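Local coordinates for DNA ligase-like protein Rv0938/MT0965 (Mycobacterium tuberculosis, PDB 2IRX), which probably repairs DNA double-strand breaks together with Ku by non-homologous end joining, this chain being its N-terminal polymerase domain, captured with GTP and manganese, at residues 53-58 and 112-117. Residues are numbered along the deposited sequence; the frame is centred on the assembly and turned at random.
Sequences TRKRWP and EVHVPQ. With GTP (guanosine-5'-triphosphate), chain C.
Glu112 OE1 is gripped by two donors: NE2 of His114 at 2.8 Å and water 2, which lies 2.7 Å from the same oxygen. That water accepts from Lys55 NZ and donates to O1A of GTP, joining the side chains of both strands to the alpha-phosphate. The example illustrates how a sheet face becomes a nucleotide-binding surface: Thr53, Lys55, Glu112 and His114 all present their side chains on one face, from which Lys55 and His114 bind GTP directly and Glu112 through the water. Lys55 and Glu112 run side by side in the same direction; the lysine chain is extended beyond CG, which carries NZ past the carboxylate to guanine N7, 2.9 Å away, with a weak second bond to O6. The other carboxylate oxygen, OE2, is held by a salt bridge to Arg247, itself a probable substrate-binding residue, and by the backbone N of Gly248.

His114 bonds at both nitrogens. NE2 meets OE1 on the anti side, the oxygen almost in the imidazole plane, while ND1 pairs with the ribose O2' at 2.8 Å, an arrangement that fixes the ring's rotation and directly contacts the hydroxyl that distinguishes a ribonucleotide. Trp57 packs the indole atoms CZ3 and CH2 against CG and CD of Glu112, ring and carboxylate planes 62° apart. These contacts match the substrate-binding roles inferred for Lys55 and His114 from related proteins.

Beneath the side chains, Thr53 and His114 form an antiparallel hydrogen-bonded pair, His114 N reaching Thr53 O at 2.8 Å in an almost straight bond. Strands 53-56 and 112-115 are the central pair of a four-stranded antiparallel sheet, flanked by 66-68 and 240-241; on the face opposite the nucleotide, Arg54 and Val113 pack against helix 99-107.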
loop_
_atom_site.group_PDB
_atom_site.type_symbol
_atom_site.label_atom_id
_atom_site.label_comp_id
_atom_site.label_asym_id
_atom_site.label_seq_id
_atom_site.Cartn_x
_atom_site.Cartn_y
_atom_site.Cartn_z
ATOM N N THR A 53 0.395 7.107 7.165
ATOM C CA THR A 53 0.810 6.386 8.363
ATOM C C THR A 53 2.214 5.799 8.111
ATOM O O THR A 53 2.455 5.173 7.072
ATOM C CB THR A 53 -0.206 5.276 8.714
ATOM O OG1 THR A 53 -1.477 5.876 9.015
ATOM C CG2 THR A 53 0.264 4.427 9.918
ATOM N N ARG A 54 3.118 6.023 9.060
ATOM C CA ARG A 54 4.523 5.603 8.967
ATOM C C ARG A 54 4.744 4.388 9.874
ATOM O O ARG A 54 4.633 4.480 11.131
ATOM C CB ARG A 54 5.467 6.752 9.394
ATOM C CG ARG A 54 5.557 7.987 8.461
ATOM C CD ARG A 54 4.423 9.019 8.695
ATOM N NE ARG A 54 4.457 9.548 10.056
ATOM C CZ ARG A 54 3.385 9.827 10.794
ATOM N NH1 ARG A 54 2.166 9.624 10.305
ATOM N NH2 ARG A 54 3.532 10.312 12.040
ATOM N N LYS A 55 5.070 3.251 9.272
ATOM C CA LYS A 55 5.596 2.148 10.066
ATOM C C LYS A 55 7.133 2.251 10.129
ATOM O O LYS A 55 7.848 2.066 9.112
ATOM C CB LYS A 55 5.121 0.795 9.549
ATOM C CG LYS A 55 5.207 -0.329 10.597
ATOM C CD LYS A 55 4.444 -1.582 10.138
ATOM C CE LYS A 55 4.632 -2.724 11.160
ATOM N NZ LYS A 55 3.799 -3.960 10.794
ATOM N N ARG A 56 7.622 2.516 11.339
ATOM C CA ARG A 56 9.023 2.835 11.564
ATOM C C ARG A 56 9.799 1.732 12.268
ATOM O O ARG A 56 9.300 1.088 13.190
ATOM C CB ARG A 56 9.169 4.158 12.345
ATOM C CG ARG A 56 8.447 5.371 11.631
ATOM C CD ARG A 56 8.475 6.601 12.554
ATOM N NE ARG A 56 9.843 7.032 12.848
ATOM C CZ ARG A 56 10.190 7.869 13.833
ATOM N NH1 ARG A 56 9.265 8.400 14.657
ATOM N NH2 ARG A 56 11.476 8.191 13.989
ATOM N N TRP A 57 11.030 1.529 11.802
ATOM C CA TRP A 57 11.995 0.624 12.428
ATOM C C TRP A 57 13.286 1.426 12.700
ATOM O O TRP A 57 14.270 1.302 11.953
ATOM C CB TRP A 57 12.311 -0.524 11.463
ATOM C CG TRP A 57 11.307 -1.661 11.378
ATOM C CD1 TRP A 57 11.388 -2.880 12.027
ATOM C CD2 TRP A 57 10.135 -1.732 10.540
ATOM N NE1 TRP A 57 10.330 -3.691 11.653
ATOM C CE2 TRP A 57 9.545 -3.014 10.749
ATOM C CE3 TRP A 57 9.512 -0.835 9.657
ATOM C CZ2 TRP A 57 8.358 -3.416 10.100
ATOM C CZ3 TRP A 57 8.322 -1.245 9.004
ATOM C CH2 TRP A 57 7.766 -2.520 9.236
ATOM N N PRO A 58 13.292 2.268 13.753
ATOM C CA PRO A 58 14.443 3.161 13.991
ATOM C C PRO A 58 15.802 2.429 14.136
ATOM O O PRO A 58 16.854 3.003 13.840
ATOM C CB PRO A 58 14.102 3.847 15.325
ATOM C CG PRO A 58 12.587 3.687 15.491
ATOM C CD PRO A 58 12.238 2.396 14.786
ATOM N N GLU A 112 7.933 1.623 5.839
ATOM C CA GLU A 112 6.639 1.437 5.177
ATOM C C GLU A 112 5.764 2.677 5.323
ATOM O O GLU A 112 5.659 3.278 6.421
ATOM C CB GLU A 112 5.889 0.205 5.740
ATOM C CG GLU A 112 6.727 -1.089 5.712
ATOM C CD GLU A 112 5.944 -2.333 6.045
ATOM O OE1 GLU A 112 4.799 -2.204 6.540
ATOM O OE2 GLU A 112 6.462 -3.453 5.784
ATOM N N VAL A 113 5.128 3.031 4.217
ATOM C CA VAL A 113 4.164 4.119 4.176
ATOM C C VAL A 113 2.810 3.467 3.865
ATOM O O VAL A 113 2.658 2.757 2.844
ATOM C CB VAL A 113 4.527 5.175 3.088
ATOM C CG1 VAL A 113 3.417 6.237 2.991
ATOM C CG2 VAL A 113 5.935 5.796 3.359
ATOM N N HIS A 114 1.873 3.651 4.784
ATOM C CA HIS A 114 0.516 3.084 4.663
ATOM C C HIS A 114 -0.521 4.212 4.468
ATOM O O HIS A 114 -0.449 5.244 5.138
ATOM C CB HIS A 114 0.172 2.225 5.876
ATOM C CG HIS A 114 1.021 0.990 6.009
ATOM N ND1 HIS A 114 0.513 -0.286 5.866
ATOM C CD2 HIS A 114 2.347 0.840 6.277
ATOM C CE1 HIS A 114 1.480 -1.171 6.040
ATOM N NE2 HIS A 114 2.609 -0.514 6.285
ATOM N N VAL A 115 -1.483 3.997 3.568
ATOM C CA VAL A 115 -2.513 5.024 3.264
ATOM C C VAL A 115 -3.905 4.390 3.084
ATOM O O VAL A 115 -4.010 3.178 2.722
ATOM C CB VAL A 115 -2.156 5.874 1.985
ATOM C CG1 VAL A 115 -0.869 6.706 2.187
ATOM C CG2 VAL A 115 -2.019 4.968 0.733
ATOM N N PRO A 116 -4.965 5.199 3.301
ATOM C CA PRO A 116 -6.319 4.718 3.006
ATOM C C PRO A 116 -6.627 4.877 1.516
ATOM O O PRO A 116 -5.812 5.467 0.760
ATOM C CB PRO A 116 -7.216 5.637 3.862
ATOM C CG PRO A 116 -6.512 6.944 3.863
ATOM C CD PRO A 116 -4.985 6.582 3.842
ATOM N N GLN A 117 -7.797 4.405 1.095
ATOM C CA GLN A 117 -8.143 4.445 -0.312
ATOM C C GLN A 117 -8.932 5.702 -0.718
ATOM O O GLN A 117 -9.325 5.834 -1.888
ATOM C CB GLN A 117 -8.904 3.172 -0.703
ATOM C CG GLN A 117 -8.146 1.862 -0.297
ATOM C CD GLN A 117 -6.684 1.926 -0.641
ATOM O OE1 GLN A 117 -5.819 1.812 0.245
ATOM N NE2 GLN A 117 -6.386 2.105 -1.929
HETATM P PG GTP C . 1.331 -9.705 3.483
HETATM O O1G GTP C . 1.521 -9.926 2.031
HETATM O O2G GTP C . -0.060 -10.104 3.929
HETATM O O3G GTP C . 2.409 -10.360 4.303
HETATM O O3B GTP C . 1.574 -8.109 3.673
HETATM P PB GTP C . 0.499 -6.937 3.876
HETATM O O1B GTP C . -0.771 -7.191 3.130
HETATM O O2B GTP C . 1.090 -5.652 3.441
HETATM O O3A GTP C . 0.160 -7.079 5.426
HETATM P PA GTP C . 0.526 -6.186 6.716
HETATM O O1A GTP C . 1.791 -5.396 6.504
HETATM O O2A GTP C . 0.591 -7.181 7.851
HETATM O "O5'" GTP C . -0.728 -5.220 6.874
HETATM C "C5'" GTP C . -2.073 -5.701 6.998
HETATM C "C4'" GTP C . -2.977 -4.562 7.489
HETATM O "O4'" GTP C . -2.554 -4.001 8.732
HETATM C "C3'" GTP C . -3.011 -3.400 6.514
HETATM O "O3'" GTP C . -4.293 -2.849 6.664
HETATM C "C2'" GTP C . -1.966 -2.420 7.070
HETATM O "O2'" GTP C . -2.089 -1.043 6.739
HETATM C "C1'" GTP C . -2.101 -2.644 8.567
HETATM N N9 GTP C . -0.873 -2.654 9.381
HETATM C C8 GTP C . 0.385 -3.100 9.061
HETATM N N7 GTP C . 1.147 -2.983 10.171
HETATM C C5 GTP C . 0.377 -2.512 11.187
HETATM C C6 GTP C . 0.643 -2.231 12.534
HETATM O O6 GTP C . 1.775 -2.392 12.998
HETATM N N1 GTP C . -0.392 -1.772 13.345
HETATM C C2 GTP C . -1.670 -1.588 12.843
HETATM N N2 GTP C . -2.641 -1.123 13.641
HETATM N N3 GTP C . -1.927 -1.863 11.499
HETATM C C4 GTP C . -0.905 -2.320 10.697
HETATM O O HOH W 1 -2.858 6.727 7.035
HETATM O O HOH W 2 3.931 -4.457 7.831
#